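Long-range contacts in peroxiredoxin (Akkermansia muciniphila, PDB 6KHX), which probably reduces hydrogen peroxide and related hydroperoxides, as expected of a typical 2-Cys peroxiredoxin built on the thioredoxin fold: residues A13-I21 with E78-N86; S110-E120 with N131-F141. One frame throughout, in Å; residues are numbered along the deposited sequence.

Contact 1. Residues A13-I21 with E78-N86; sequences ANAVVNGTI and EFSHWAWVN
Val16 and Ile21, one on each strand of the hairpin that edges the thioredoxin-fold sheet, press their methyl groups onto helix 78-85. The hairpin turns tightly at a type I' turn from Val17 to Thr20, and strand 13-17 runs almost parallel to the helix, the axes 7.7 Å apart and 6° from parallel.

The apolar packing comes first. Val16 sends CG2 into the helix backbone, 3.4 Å from His81 CB and beside the carbonyl of Glu78, while CG1 faces Val85. Ile21 is extended at its outer torsion (chi2 177°), which carries CD1 past Trp82 CB to sit over the middle of the Phe79 ring, a CH-pi contact 3.9 Å from that ring's centroid. At the turn, Val85 CG2 lies against Gly19 CA.

The polar link lies at the start of the helix. A water joins the two segments, accepting from Asn14 ND2 (2.7 Å) and donating to Glu78 OE1 (2.8 Å). Chi1 of 69° sets Glu78 CG against Ile21 CG2, and the bend at chi2 turns the carboxylate toward Asn14; OE2 forms a salt bridge with Lys43 of the second subunit. With an alanine here the carboxylate is gone, which would probably cost that lysine one of its anionic partners, leave the bridging water short of an acceptor and open a gap beside Ile21 CG2. The His81 imidazole is fixed at both nitrogens, by Asp44 and the carbonyl of Val102.

Last come the contacts of the Trp82 indole, which stacks on His198 of a third subunit. Gly19 O meets it at the edge, 3.5 Å from Trp82 CD1. Asn86 folds back over one face of the same indole, its ND2 giving a hydrogen bond of 2.8 Å to Trp82 O.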
ATOM      1  N   ALA B  13     -19.286  29.592 -15.257  1.00 32.10           N
ATOM      2  CA  ALA B  13     -18.295  29.949 -16.254  1.00 34.27           C
ATOM      3  C   ALA B  13     -18.686  31.262 -16.914  1.00 35.71           C
ATOM      4  O   ALA B  13     -19.790  31.780 -16.728  1.00 34.98           O
ATOM      5  CB  ALA B  13     -18.138  28.840 -17.299  1.00 28.46           C
ATOM      6  N   ASN B  14     -17.748  31.808 -17.677  1.00 36.29           N
ATOM      7  CA  ASN B  14     -18.057  32.937 -18.531  1.00 34.32           C
ATOM      8  C   ASN B  14     -18.978  32.482 -19.654  1.00 37.29           C
ATOM      9  O   ASN B  14     -18.901  31.341 -20.129  1.00 30.49           O
ATOM     10  CB  ASN B  14     -16.772  33.522 -19.116  1.00 35.54           C
ATOM     11  CG  ASN B  14     -15.839  34.041 -18.049  1.00 32.98           C
ATOM     12  OD1 ASN B  14     -16.277  34.618 -17.058  1.00 34.51           O
ATOM     13  ND2 ASN B  14     -14.545  33.816 -18.235  1.00 31.25           N
ATOM     14  N   ALA B  15     -19.845  33.389 -20.094  1.00 37.41           N
ATOM     15  CA  ALA B  15     -20.761  33.077 -21.178  1.00 36.03           C
ATOM     16  C   ALA B  15     -21.016  34.336 -21.987  1.00 39.46           C
ATOM     17  O   ALA B  15     -20.675  35.446 -21.575  1.00 43.40           O
ATOM     18  CB  ALA B  15     -22.078  32.495 -20.656  1.00 29.83           C
ATOM     19  N   VAL B  16     -21.595  34.146 -23.165  1.00 36.72           N
ATOM     20  CA  VAL B  16     -22.139  35.232 -23.965  1.00 35.77           C
ATOM     21  C   VAL B  16     -23.648  35.125 -23.892  1.00 39.31           C
ATOM     22  O   VAL B  16     -24.233  34.137 -24.352  1.00 42.38           O
ATOM     23  CB  VAL B  16     -21.638  35.202 -25.414  1.00 40.71           C
ATOM     24  CG1 VAL B  16     -21.947  36.516 -26.099  1.00 44.38           C
ATOM     25  CG2 VAL B  16     -20.142  35.024 -25.414  1.00 36.84           C
ATOM     26  N   VAL B  17     -24.267  36.118 -23.265  1.00 42.64           N
ATOM     27  CA  VAL B  17     -25.714  36.228 -23.164  1.00 44.14           C
ATOM     28  C   VAL B  17     -26.116  37.508 -23.879  1.00 48.66           C
ATOM     29  O   VAL B  17     -25.577  38.584 -23.584  1.00 44.14           O
ATOM     30  CB  VAL B  17     -26.193  36.232 -21.699  1.00 43.01           C
ATOM     31  CG1 VAL B  17     -27.707  36.263 -21.639  1.00 41.52           C
ATOM     32  CG2 VAL B  17     -25.665  35.010 -20.962  1.00 38.16           C
ATOM     33  N   ASN B  18     -27.038  37.382 -24.834  1.00 48.96           N
ATOM     34  CA  ASN B  18     -27.476  38.507 -25.659  1.00 46.11           C
ATOM     35  C   ASN B  18     -26.281  39.249 -26.254  1.00 49.24           C
ATOM     36  O   ASN B  18     -26.227  40.480 -26.275  1.00 54.42           O
ATOM     37  CB  ASN B  18     -28.375  39.452 -24.857  1.00 50.49           C
ATOM     38  CG  ASN B  18     -29.254  40.321 -25.743  1.00 55.92           C
ATOM     39  OD1 ASN B  18     -29.576  39.956 -26.877  1.00 54.41           O
ATOM     40  ND2 ASN B  18     -29.664  41.470 -25.218  1.00 60.93           N
ATOM     41  N   GLY B  19     -25.293  38.487 -26.727  1.00 50.11           N
ATOM     42  CA  GLY B  19     -24.142  39.089 -27.367  1.00 48.36           C
ATOM     43  C   GLY B  19     -23.156  39.756 -26.437  1.00 48.23           C
ATOM     44  O   GLY B  19     -22.205  40.378 -26.918  1.00 53.61           O
ATOM     45  N   THR B  20     -23.349  39.648 -25.125  1.00 46.46           N
ATOM     46  CA  THR B  20     -22.499  40.305 -24.141  1.00 53.21           C
ATOM     47  C   THR B  20     -21.795  39.267 -23.269  1.00 47.02           C
ATOM     48  O   THR B  20     -22.413  38.290 -22.833  1.00 38.03           O
ATOM     49  CB  THR B  20     -23.333  41.251 -23.257  1.00 48.81           C
ATOM     50  OG1 THR B  20     -23.914  42.281 -24.066  1.00 51.13           O
ATOM     51  CG2 THR B  20     -22.478  41.881 -22.175  1.00 46.17           C
ATOM     52  N   ILE B  21     -20.497  39.477 -23.031  1.00 42.78           N
ATOM     53  CA  ILE B  21     -19.741  38.598 -22.145  1.00 42.61           C
ATOM     54  C   ILE B  21     -20.144  38.868 -20.703  1.00 41.62           C
ATOM     55  O   ILE B  21     -20.121  40.015 -20.238  1.00 44.51           O
ATOM     56  CB  ILE B  21     -18.232  38.791 -22.351  1.00 37.16           C
ATOM     57  CG1 ILE B  21     -17.828  38.368 -23.766  1.00 41.85           C
ATOM     58  CG2 ILE B  21     -17.445  38.026 -21.308  1.00 37.91           C
ATOM     59  CD1 ILE B  21     -16.365  38.599 -24.082  1.00 37.31           C
ATOM     60  N   GLU B  78     -14.879  32.677 -24.087  1.00 31.47           N
ATOM     61  CA  GLU B  78     -15.984  33.617 -24.223  1.00 33.04           C
ATOM     62  C   GLU B  78     -15.697  34.659 -25.298  1.00 38.81           C
ATOM     63  O   GLU B  78     -16.631  35.208 -25.894  1.00 38.35           O
ATOM     64  CB  GLU B  78     -16.264  34.298 -22.878  1.00 36.19           C
ATOM     65  CG  GLU B  78     -15.184  35.282 -22.393  1.00 32.21           C
ATOM     66  CD  GLU B  78     -13.978  34.597 -21.734  1.00 37.11           C
ATOM     67  OE1 GLU B  78     -13.796  33.372 -21.904  1.00 36.15           O
ATOM     68  OE2 GLU B  78     -13.209  35.287 -21.031  1.00 33.48           O
ATOM     69  N   PHE B  79     -14.418  34.943 -25.561  1.00 38.22           N
ATOM     70  CA  PHE B  79     -14.070  35.901 -26.603  1.00 38.61           C
ATOM     71  C   PHE B  79     -14.240  35.320 -28.004  1.00 42.24           C
ATOM     72  O   PHE B  79     -14.645  36.035 -28.923  1.00 42.66           O
ATOM     73  CB  PHE B  79     -12.647  36.416 -26.390  1.00 34.78           C
ATOM     74  CG  PHE B  79     -12.537  37.430 -25.291  1.00 37.71           C
ATOM     75  CD1 PHE B  79     -12.365  37.038 -23.975  1.00 41.77           C
ATOM     76  CD2 PHE B  79     -12.631  38.785 -25.573  1.00 41.17           C
ATOM     77  CE1 PHE B  79     -12.275  37.981 -22.965  1.00 42.73           C
ATOM     78  CE2 PHE B  79     -12.541  39.729 -24.568  1.00 36.82           C
ATOM     79  CZ  PHE B  79     -12.365  39.328 -23.264  1.00 37.90           C
ATOM     80  N   SER B  80     -13.962  34.032 -28.197  1.00 39.05           N
ATOM     81  CA  SER B  80     -14.305  33.420 -29.477  1.00 36.50           C
ATOM     82  C   SER B  80     -15.815  33.410 -29.689  1.00 43.42           C
ATOM     83  O   SER B  80     -16.295  33.700 -30.790  1.00 43.74           O
ATOM     84  CB  SER B  80     -13.732  32.011 -29.561  1.00 40.01           C
ATOM     85  OG  SER B  80     -12.320  32.059 -29.613  1.00 43.00           O
ATOM     86  N   HIS B  81     -16.580  33.079 -28.643  1.00 43.04           N
ATOM     87  CA  HIS B  81     -18.037  33.149 -28.729  1.00 38.39           C
ATOM     88  C   HIS B  81     -18.496  34.553 -29.112  1.00 43.77           C
ATOM     89  O   HIS B  81     -19.324  34.731 -30.016  1.00 43.29           O
ATOM     90  CB  HIS B  81     -18.659  32.744 -27.393  1.00 29.70           C
ATOM     91  CG  HIS B  81     -18.470  31.304 -27.034  1.00 35.00           C
ATOM     92  ND1 HIS B  81     -17.903  30.386 -27.892  1.00 37.16           N
ATOM     93  CD2 HIS B  81     -18.760  30.626 -25.897  1.00 31.65           C
ATOM     94  CE1 HIS B  81     -17.860  29.203 -27.302  1.00 33.97           C
ATOM     95  NE2 HIS B  81     -18.373  29.322 -26.092  1.00 31.72           N
ATOM     96  N   TRP B  82     -17.972  35.566 -28.418  1.00 40.98           N
ATOM     97  CA  TRP B  82     -18.369  36.944 -28.685  1.00 40.47           C
ATOM     98  C   TRP B  82     -18.000  37.368 -30.103  1.00 45.27           C
ATOM     99  O   TRP B  82     -18.800  38.004 -30.796  1.00 44.56           O
ATOM    100  CB  TRP B  82     -17.734  37.871 -27.650  1.00 42.04           C
ATOM    101  CG  TRP B  82     -17.776  39.314 -28.037  1.00 48.52           C
ATOM    102  CD1 TRP B  82     -18.791  40.201 -27.809  1.00 45.37           C
ATOM    103  CD2 TRP B  82     -16.753  40.040 -28.730  1.00 42.58           C
ATOM    104  NE1 TRP B  82     -18.459  41.434 -28.319  1.00 48.13           N
ATOM    105  CE2 TRP B  82     -17.214  41.360 -28.889  1.00 42.41           C
ATOM    106  CE3 TRP B  82     -15.492  39.699 -29.230  1.00 43.14           C
ATOM    107  CZ2 TRP B  82     -16.458  42.339 -29.524  1.00 47.02           C
ATOM    108  CZ3 TRP B  82     -14.744  40.671 -29.860  1.00 40.77           C
ATOM    109  CH2 TRP B  82     -15.228  41.975 -30.002  1.00 44.60           C
ATOM    110  N   ALA B  83     -16.789  37.036 -30.551  1.00 43.55           N
ATOM    111  CA  ALA B  83     -16.411  37.331 -31.928  1.00 40.96           C
ATOM    112  C   ALA B  83     -17.338  36.630 -32.916  1.00 42.87           C
ATOM    113  O   ALA B  83     -17.681  37.192 -33.962  1.00 43.53           O
ATOM    114  CB  ALA B  83     -14.955  36.926 -32.167  1.00 36.22           C
ATOM    115  N   TRP B  84     -17.781  35.415 -32.585  1.00 42.67           N
ATOM    116  CA  TRP B  84     -18.595  34.647 -33.520  1.00 43.09           C
ATOM    117  C   TRP B  84     -20.003  35.217 -33.633  1.00 48.28           C
ATOM    118  O   TRP B  84     -20.587  35.224 -34.724  1.00 45.51           O
ATOM    119  CB  TRP B  84     -18.647  33.185 -33.087  1.00 39.09           C
ATOM    120  CG  TRP B  84     -18.877  32.236 -34.208  1.00 39.78           C
ATOM    121  CD1 TRP B  84     -18.743  32.493 -35.538  1.00 42.68           C
ATOM    122  CD2 TRP B  84     -19.275  30.863 -34.101  1.00 40.12           C
ATOM    123  NE1 TRP B  84     -19.031  31.364 -36.270  1.00 39.03           N
ATOM    124  CE2 TRP B  84     -19.363  30.352 -35.410  1.00 37.67           C
ATOM    125  CE3 TRP B  84     -19.563  30.018 -33.025  1.00 38.32           C
ATOM    126  CZ2 TRP B  84     -19.726  29.032 -35.671  1.00 33.13           C
ATOM    127  CZ3 TRP B  84     -19.928  28.709 -33.287  1.00 34.87           C
ATOM    128  CH2 TRP B  84     -20.005  28.230 -34.600  1.00 35.70           C
ATOM    129  N   VAL B  85     -20.582  35.677 -32.519  1.00 44.98           N
ATOM    130  CA  VAL B  85     -21.890  36.317 -32.604  1.00 48.09           C
ATOM    131  C   VAL B  85     -21.812  37.688 -33.260  1.00 50.32           C
ATOM    132  O   VAL B  85     -22.854  38.271 -33.584  1.00 54.18           O
ATOM    133  CB  VAL B  85     -22.573  36.459 -31.227  1.00 45.82           C
ATOM    134  CG1 VAL B  85     -22.672  35.104 -30.533  1.00 46.17           C
ATOM    135  CG2 VAL B  85     -21.866  37.492 -30.371  1.00 45.75           C
ATOM    136  N   ASN B  86     -20.606  38.228 -33.443  1.00 45.79           N
ATOM    137  CA  ASN B  86     -20.408  39.466 -34.181  1.00 40.46           C
ATOM    138  C   ASN B  86     -19.902  39.226 -35.601  1.00 46.61           C
ATOM    139  O   ASN B  86     -19.404  40.157 -36.241  1.00 56.70           O
ATOM    140  CB  ASN B  86     -19.463  40.394 -33.419  1.00 45.29           C
ATOM    141  CG  ASN B  86     -20.155  41.099 -32.261  1.00 56.55           C
ATOM    142  OD1 ASN B  86     -20.852  42.097 -32.458  1.00 63.89           O
ATOM    143  ND2 ASN B  86     -19.961  40.589 -31.051  1.00 50.54           N
TER
HETATM  144  O   HOH W   1     -13.534  31.737 -19.638  1.00 35.38           O

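Contact 2. Residues S110-E120 with N131-F141; sequences SADYGVLAGDE and NGELIAYRGLF
The two short pairings here, Leu116 with Ala136 and Asp119 with Asn131, are out of step by two residues, with loop between them. Asp119 and Asn131 form an antiparallel hydrogen-bonded pair, each N-H going to the other's carbonyl (Asp119 N to Asn131 O 2.8 Å, Asn131 N to Asp119 O 2.6 Å). Leu116 and Ala136 make no bond to each other; the bonds come from the residues on either side, Tyr137 N to Val115 O at 2.9 Å, nearly straight at 170°, and Ala117 N to Ile135 O at 2.7 Å.

In the gap between the pairings, Leu134 CD2 packs 4.2 Å from Gly118 CA, and Leu134 CA points its hydrogen at Ala117 O. Gly118 takes a positive phi at which a beta carbon would collide with the preceding carbonyl oxygen. Asn106 of the second subunit bonds to Leu134 N and Gly132 O. Nearer the body, Ala117 CB touches CE2 of the Tyr137 ring, 3.5 Å away.

At the helix end the contact becomes aromatic. Tyr113 brings its CD2 edge over the centre of the Phe141 face in a T-shaped pair, centroids 5.1 Å apart and planes at 72°. Val115 chi1 (-59°) turns CG1 to the Phe141 rim, in plane, and CG2 to Ala136 CB.

Helix 108-112 closes with a Schellman motif at Gly114, and the chain then runs from the thioredoxin-fold core into a projecting beta hairpin, 119-122 with 128-131.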
ATOM      1  N   SER B 110     -17.560  19.840 -19.979  1.00 25.55           N
ATOM      2  CA  SER B 110     -17.651  18.759 -20.951  1.00 26.16           C
ATOM      3  C   SER B 110     -17.240  17.434 -20.327  1.00 25.17           C
ATOM      4  O   SER B 110     -17.827  16.389 -20.632  1.00 29.21           O
ATOM      5  CB  SER B 110     -16.781  19.082 -22.168  1.00 28.82           C
ATOM      6  OG  SER B 110     -17.134  20.339 -22.725  1.00 27.33           O
ATOM      7  N   ALA B 111     -16.227  17.455 -19.456  1.00 25.71           N
ATOM      8  CA  ALA B 111     -15.831  16.245 -18.744  1.00 25.90           C
ATOM      9  C   ALA B 111     -16.943  15.766 -17.821  1.00 25.79           C
ATOM     10  O   ALA B 111     -17.297  14.582 -17.817  1.00 24.46           O
ATOM     11  CB  ALA B 111     -14.545  16.490 -17.958  1.00 19.83           C
ATOM     12  N   ASP B 112     -17.518  16.681 -17.038  1.00 27.88           N
ATOM     13  CA  ASP B 112     -18.550  16.307 -16.074  1.00 30.49           C
ATOM     14  C   ASP B 112     -19.797  15.763 -16.754  1.00 29.77           C
ATOM     15  O   ASP B 112     -20.473  14.888 -16.201  1.00 27.70           O
ATOM     16  CB  ASP B 112     -18.902  17.512 -15.204  1.00 27.91           C
ATOM     17  CG  ASP B 112     -17.810  17.847 -14.210  1.00 30.39           C
ATOM     18  OD1 ASP B 112     -16.867  17.037 -14.087  1.00 34.78           O
ATOM     19  OD2 ASP B 112     -17.876  18.927 -13.579  1.00 30.41           O
ATOM     20  N   TYR B 113     -20.108  16.247 -17.954  1.00 27.50           N
ATOM     21  CA  TYR B 113     -21.282  15.779 -18.672  1.00 25.67           C
ATOM     22  C   TYR B 113     -20.995  14.596 -19.592  1.00 27.84           C
ATOM     23  O   TYR B 113     -21.918  14.108 -20.257  1.00 27.68           O
ATOM     24  CB  TYR B 113     -21.898  16.939 -19.458  1.00 26.07           C
ATOM     25  CG  TYR B 113     -22.722  17.860 -18.587  1.00 27.36           C
ATOM     26  CD1 TYR B 113     -22.114  18.805 -17.765  1.00 24.16           C
ATOM     27  CD2 TYR B 113     -24.108  17.766 -18.565  1.00 26.51           C
ATOM     28  CE1 TYR B 113     -22.868  19.641 -16.956  1.00 23.63           C
ATOM     29  CE2 TYR B 113     -24.868  18.596 -17.762  1.00 26.58           C
ATOM     30  CZ  TYR B 113     -24.245  19.532 -16.959  1.00 28.96           C
ATOM     31  OH  TYR B 113     -25.014  20.359 -16.163  1.00 27.62           O
ATOM     32  N   GLY B 114     -19.753  14.115 -19.635  1.00 25.50           N
ATOM     33  CA  GLY B 114     -19.429  12.930 -20.411  1.00 26.95           C
ATOM     34  C   GLY B 114     -19.451  13.125 -21.914  1.00 34.53           C
ATOM     35  O   GLY B 114     -19.707  12.167 -22.652  1.00 28.89           O
ATOM     36  N   VAL B 115     -19.177  14.340 -22.391  1.00 24.93           N
ATOM     37  CA  VAL B 115     -19.192  14.653 -23.812  1.00 26.47           C
ATOM     38  C   VAL B 115     -17.825  15.051 -24.342  1.00 30.29           C
ATOM     39  O   VAL B 115     -17.708  15.385 -25.526  1.00 30.24           O
ATOM     40  CB  VAL B 115     -20.216  15.762 -24.126  1.00 28.26           C
ATOM     41  CG1 VAL B 115     -21.611  15.339 -23.697  1.00 28.50           C
ATOM     42  CG2 VAL B 115     -19.798  17.060 -23.451  1.00 23.77           C
ATOM     43  N   LEU B 116     -16.788  15.032 -23.509  1.00 32.23           N
ATOM     44  CA  LEU B 116     -15.463  15.455 -23.943  1.00 28.35           C
ATOM     45  C   LEU B 116     -14.824  14.353 -24.774  1.00 29.90           C
ATOM     46  O   LEU B 116     -14.722  13.210 -24.320  1.00 29.49           O
ATOM     47  CB  LEU B 116     -14.591  15.792 -22.741  1.00 28.74           C
ATOM     48  CG  LEU B 116     -13.293  16.511 -23.081  1.00 28.46           C
ATOM     49  CD1 LEU B 116     -13.604  17.816 -23.792  1.00 31.93           C
ATOM     50  CD2 LEU B 116     -12.518  16.766 -21.812  1.00 26.20           C
ATOM     51  N   ALA B 117     -14.415  14.689 -25.997  1.00 29.08           N
ATOM     52  CA  ALA B 117     -13.717  13.748 -26.858  1.00 28.75           C
ATOM     53  C   ALA B 117     -12.255  13.611 -26.433  1.00 32.70           C
ATOM     54  O   ALA B 117     -11.772  14.292 -25.522  1.00 34.69           O
ATOM     55  CB  ALA B 117     -13.819  14.186 -28.315  1.00 31.74           C
ATOM     56  N   GLY B 118     -11.534  12.732 -27.121  1.00 35.08           N
ATOM     57  CA  GLY B 118     -10.121  12.531 -26.886  1.00 34.63           C
ATOM     58  C   GLY B 118      -9.818  11.460 -25.855  1.00 43.11           C
ATOM     59  O   GLY B 118     -10.681  10.978 -25.118  1.00 51.10           O
ATOM     60  N   ASP B 119      -8.546  11.078 -25.826  1.00 51.20           N
ATOM     61  CA  ASP B 119      -8.029  10.048 -24.938  1.00 58.96           C
ATOM     62  C   ASP B 119      -6.755  10.561 -24.289  1.00 62.88           C
ATOM     63  O   ASP B 119      -5.870  11.076 -24.982  1.00 65.90           O
ATOM     64  CB  ASP B 119      -7.748   8.752 -25.711  1.00 64.49           C
ATOM     65  CG  ASP B 119      -7.161   7.656 -24.837  1.00 79.04           C
ATOM     66  OD1 ASP B 119      -7.302   7.720 -23.594  1.00 81.36           O
ATOM     67  OD2 ASP B 119      -6.533   6.735 -25.405  1.00 80.74           O
ATOM     68  N   GLU B 120      -6.651  10.406 -22.974  1.00 61.11           N
ATOM     69  CA  GLU B 120      -5.492  10.861 -22.223  1.00 65.74           C
ATOM     70  C   GLU B 120      -4.651   9.674 -21.775  1.00 74.48           C
ATOM     71  O   GLU B 120      -5.180   8.605 -21.453  1.00 79.99           O
ATOM     72  CB  GLU B 120      -5.895  11.679 -21.002  1.00 66.01           C
ATOM     73  CG  GLU B 120      -6.466  13.029 -21.327  1.00 65.31           C
ATOM     74  CD  GLU B 120      -6.494  13.922 -20.115  1.00 70.18           C
ATOM     75  OE1 GLU B 120      -5.992  13.486 -19.058  1.00 80.92           O
ATOM     76  OE2 GLU B 120      -7.022  15.047 -20.214  1.00 75.72           O
ATOM     77  N   ASN B 131      -4.477  11.752 -27.017  1.00 56.51           N
ATOM     78  CA  ASN B 131      -4.790  11.323 -28.371  1.00 50.95           C
ATOM     79  C   ASN B 131      -6.083  11.999 -28.796  1.00 50.84           C
ATOM     80  O   ASN B 131      -7.083  11.950 -28.073  1.00 52.28           O
ATOM     81  CB  ASN B 131      -4.919   9.803 -28.461  1.00 61.19           C
ATOM     82  CG  ASN B 131      -3.632   9.088 -28.100  1.00 72.54           C
ATOM     83  OD1 ASN B 131      -2.561   9.405 -28.626  1.00 73.79           O
ATOM     84  ND2 ASN B 131      -3.730   8.109 -27.205  1.00 75.97           N
ATOM     85  N   GLY B 132      -6.051  12.646 -29.943  1.00 46.08           N
ATOM     86  CA  GLY B 132      -7.207  13.375 -30.404  1.00 36.78           C
ATOM     87  C   GLY B 132      -7.292  14.755 -29.784  1.00 40.64           C
ATOM     88  O   GLY B 132      -6.350  15.277 -29.183  1.00 43.96           O
ATOM     89  N   GLU B 133      -8.453  15.365 -29.965  1.00 37.18           N
ATOM     90  CA  GLU B 133      -8.717  16.712 -29.491  1.00 33.76           C
ATOM     91  C   GLU B 133      -9.669  16.650 -28.305  1.00 38.17           C
ATOM     92  O   GLU B 133     -10.693  15.958 -28.359  1.00 34.54           O
ATOM     93  CB  GLU B 133      -9.320  17.561 -30.605  1.00 35.05           C
ATOM     94  CG  GLU B 133      -8.337  17.967 -31.674  1.00 33.33           C
ATOM     95  CD  GLU B 133      -8.997  18.796 -32.752  1.00 37.48           C
ATOM     96  OE1 GLU B 133      -9.900  18.272 -33.440  1.00 45.22           O
ATOM     97  OE2 GLU B 133      -8.621  19.973 -32.908  1.00 44.48           O
ATOM     98  N   LEU B 134      -9.332  17.367 -27.235  1.00 37.63           N
ATOM     99  CA  LEU B 134     -10.221  17.486 -26.080  1.00 32.86           C
ATOM    100  C   LEU B 134     -11.235  18.583 -26.389  1.00 30.72           C
ATOM    101  O   LEU B 134     -11.147  19.717 -25.908  1.00 29.36           O
ATOM    102  CB  LEU B 134      -9.431  17.775 -24.809  1.00 29.16           C
ATOM    103  CG  LEU B 134      -8.390  16.729 -24.395  1.00 33.53           C
ATOM    104  CD1 LEU B 134      -7.572  17.232 -23.222  1.00 30.68           C
ATOM    105  CD2 LEU B 134      -9.042  15.394 -24.055  1.00 30.74           C
ATOM    106  N   ILE B 135     -12.209  18.228 -27.233  1.00 27.20           N
ATOM    107  CA  ILE B 135     -13.334  19.089 -27.577  1.00 28.15           C
ATOM    108  C   ILE B 135     -14.613  18.291 -27.364  1.00 30.24           C
ATOM    109  O   ILE B 135     -14.597  17.062 -27.270  1.00 28.91           O
ATOM    110  CB  ILE B 135     -13.267  19.619 -29.026  1.00 28.67           C
ATOM    111  CG1 ILE B 135     -13.233  18.461 -30.022  1.00 32.30           C
ATOM    112  CG2 ILE B 135     -12.051  20.513 -29.226  1.00 29.98           C
ATOM    113  CD1 ILE B 135     -13.047  18.916 -31.456  1.00 35.09           C
ATOM    114  N   ALA B 136     -15.728  19.011 -27.275  1.00 31.32           N
ATOM    115  CA  ALA B 136     -17.008  18.387 -26.958  1.00 30.64           C
ATOM    116  C   ALA B 136     -17.673  17.807 -28.202  1.00 33.07           C
ATOM    117  O   ALA B 136     -17.683  18.427 -29.269  1.00 26.63           O
ATOM    118  CB  ALA B 136     -17.946  19.397 -26.297  1.00 26.81           C
ATOM    119  N   TYR B 137     -18.234  16.607 -28.051  1.00 29.86           N
ATOM    120  CA  TYR B 137     -19.115  16.041 -29.058  1.00 27.46           C
ATOM    121  C   TYR B 137     -20.469  16.753 -29.027  1.00 30.79           C
ATOM    122  O   TYR B 137     -20.757  17.565 -28.142  1.00 28.23           O
ATOM    123  CB  TYR B 137     -19.310  14.543 -28.824  1.00 27.69           C
ATOM    124  CG  TYR B 137     -18.238  13.651 -29.414  1.00 34.35           C
ATOM    125  CD1 TYR B 137     -18.073  13.546 -30.794  1.00 40.40           C
ATOM    126  CD2 TYR B 137     -17.409  12.887 -28.598  1.00 32.31           C
ATOM    127  CE1 TYR B 137     -17.101  12.718 -31.342  1.00 35.33           C
ATOM    128  CE2 TYR B 137     -16.435  12.056 -29.137  1.00 31.74           C
ATOM    129  CZ  TYR B 137     -16.287  11.980 -30.509  1.00 34.36           C
ATOM    130  OH  TYR B 137     -15.328  11.158 -31.053  1.00 38.42           O
ATOM    131  N   ARG B 138     -21.316  16.439 -30.011  1.00 31.58           N
ATOM    132  CA  ARG B 138     -22.629  17.078 -30.126  1.00 35.56           C
ATOM    133  C   ARG B 138     -23.561  16.458 -29.090  1.00 32.66           C
ATOM    134  O   ARG B 138     -24.328  15.527 -29.357  1.00 34.04           O
ATOM    135  CB  ARG B 138     -23.175  16.958 -31.545  1.00 32.87           C
ATOM    136  CG  ARG B 138     -22.284  17.663 -32.537  1.00 31.77           C
ATOM    137  CD  ARG B 138     -22.879  17.806 -33.915  1.00 33.17           C
ATOM    138  NE  ARG B 138     -21.807  18.159 -34.833  1.00 36.69           N
ATOM    139  CZ  ARG B 138     -21.276  19.372 -34.943  1.00 35.84           C
ATOM    140  NH1 ARG B 138     -21.739  20.380 -34.212  1.00 31.94           N
ATOM    141  NH2 ARG B 138     -20.281  19.576 -35.796  1.00 36.09           N
ATOM    142  N   GLY B 139     -23.483  16.992 -27.878  1.00 31.56           N
ATOM    143  CA  GLY B 139     -24.188  16.421 -26.732  1.00 27.85           C
ATOM    144  C   GLY B 139     -25.399  17.269 -26.362  1.00 28.98           C
ATOM    145  O   GLY B 139     -25.325  18.491 -26.387  1.00 31.78           O
ATOM    146  N   LEU B 140     -26.489  16.618 -25.979  1.00 25.33           N
ATOM    147  CA  LEU B 140     -27.687  17.371 -25.622  1.00 29.40           C
ATOM    148  C   LEU B 140     -28.329  16.760 -24.386  1.00 29.19           C
ATOM    149  O   LEU B 140     -28.419  15.534 -24.264  1.00 27.61           O
ATOM    150  CB  LEU B 140     -28.698  17.421 -26.779  1.00 25.42           C
ATOM    151  CG  LEU B 140     -29.972  18.233 -26.517  1.00 29.50           C
ATOM    152  CD1 LEU B 140     -30.382  19.036 -27.749  1.00 26.52           C
ATOM    153  CD2 LEU B 140     -31.114  17.329 -26.060  1.00 23.30           C
ATOM    154  N   PHE B 141     -28.750  17.623 -23.461  1.00 25.45           N
ATOM    155  CA  PHE B 141     -29.336  17.201 -22.195  1.00 30.49           C
ATOM    156  C   PHE B 141     -30.612  17.978 -21.926  1.00 31.89           C
ATOM    157  O   PHE B 141     -30.660  19.203 -22.114  1.00 32.47           O
ATOM    158  CB  PHE B 141     -28.369  17.395 -21.011  1.00 25.49           C
ATOM    159  CG  PHE B 141     -27.054  16.696 -21.184  1.00 27.06           C
ATOM    160  CD1 PHE B 141     -26.047  17.261 -21.957  1.00 26.16           C
ATOM    161  CD2 PHE B 141     -26.834  15.463 -20.600  1.00 23.73           C
ATOM    162  CE1 PHE B 141     -24.847  16.616 -22.129  1.00 26.08           C
ATOM    163  CE2 PHE B 141     -25.634  14.809 -20.769  1.00 26.75           C
ATOM    164  CZ  PHE B 141     -24.638  15.385 -21.533  1.00 29.40           C
TER

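From the N terminus the chain first makes the hairpin of 13-21, goes through strand 35-40, helix 48-58 and strand 68-74, and only then lays down helix 78-85, so contact 1 closes a long loop of 56 residues. Contact 2 opens afterwards and closes a short loop of ten residues at the base of the 119-122/128-131 hairpin; the two follow in series and neither nests nor crosses. Their centres are 21 Å apart, yet both reach the seven-stranded sheet: contact 1 at its 20-22 edge, contact 2 at strand 138-143, next to the opposite edge strand. Within one chain they do not touch, but Glu133 from the second subunit's copy of contact 2 packs on Asn14 and Glu78.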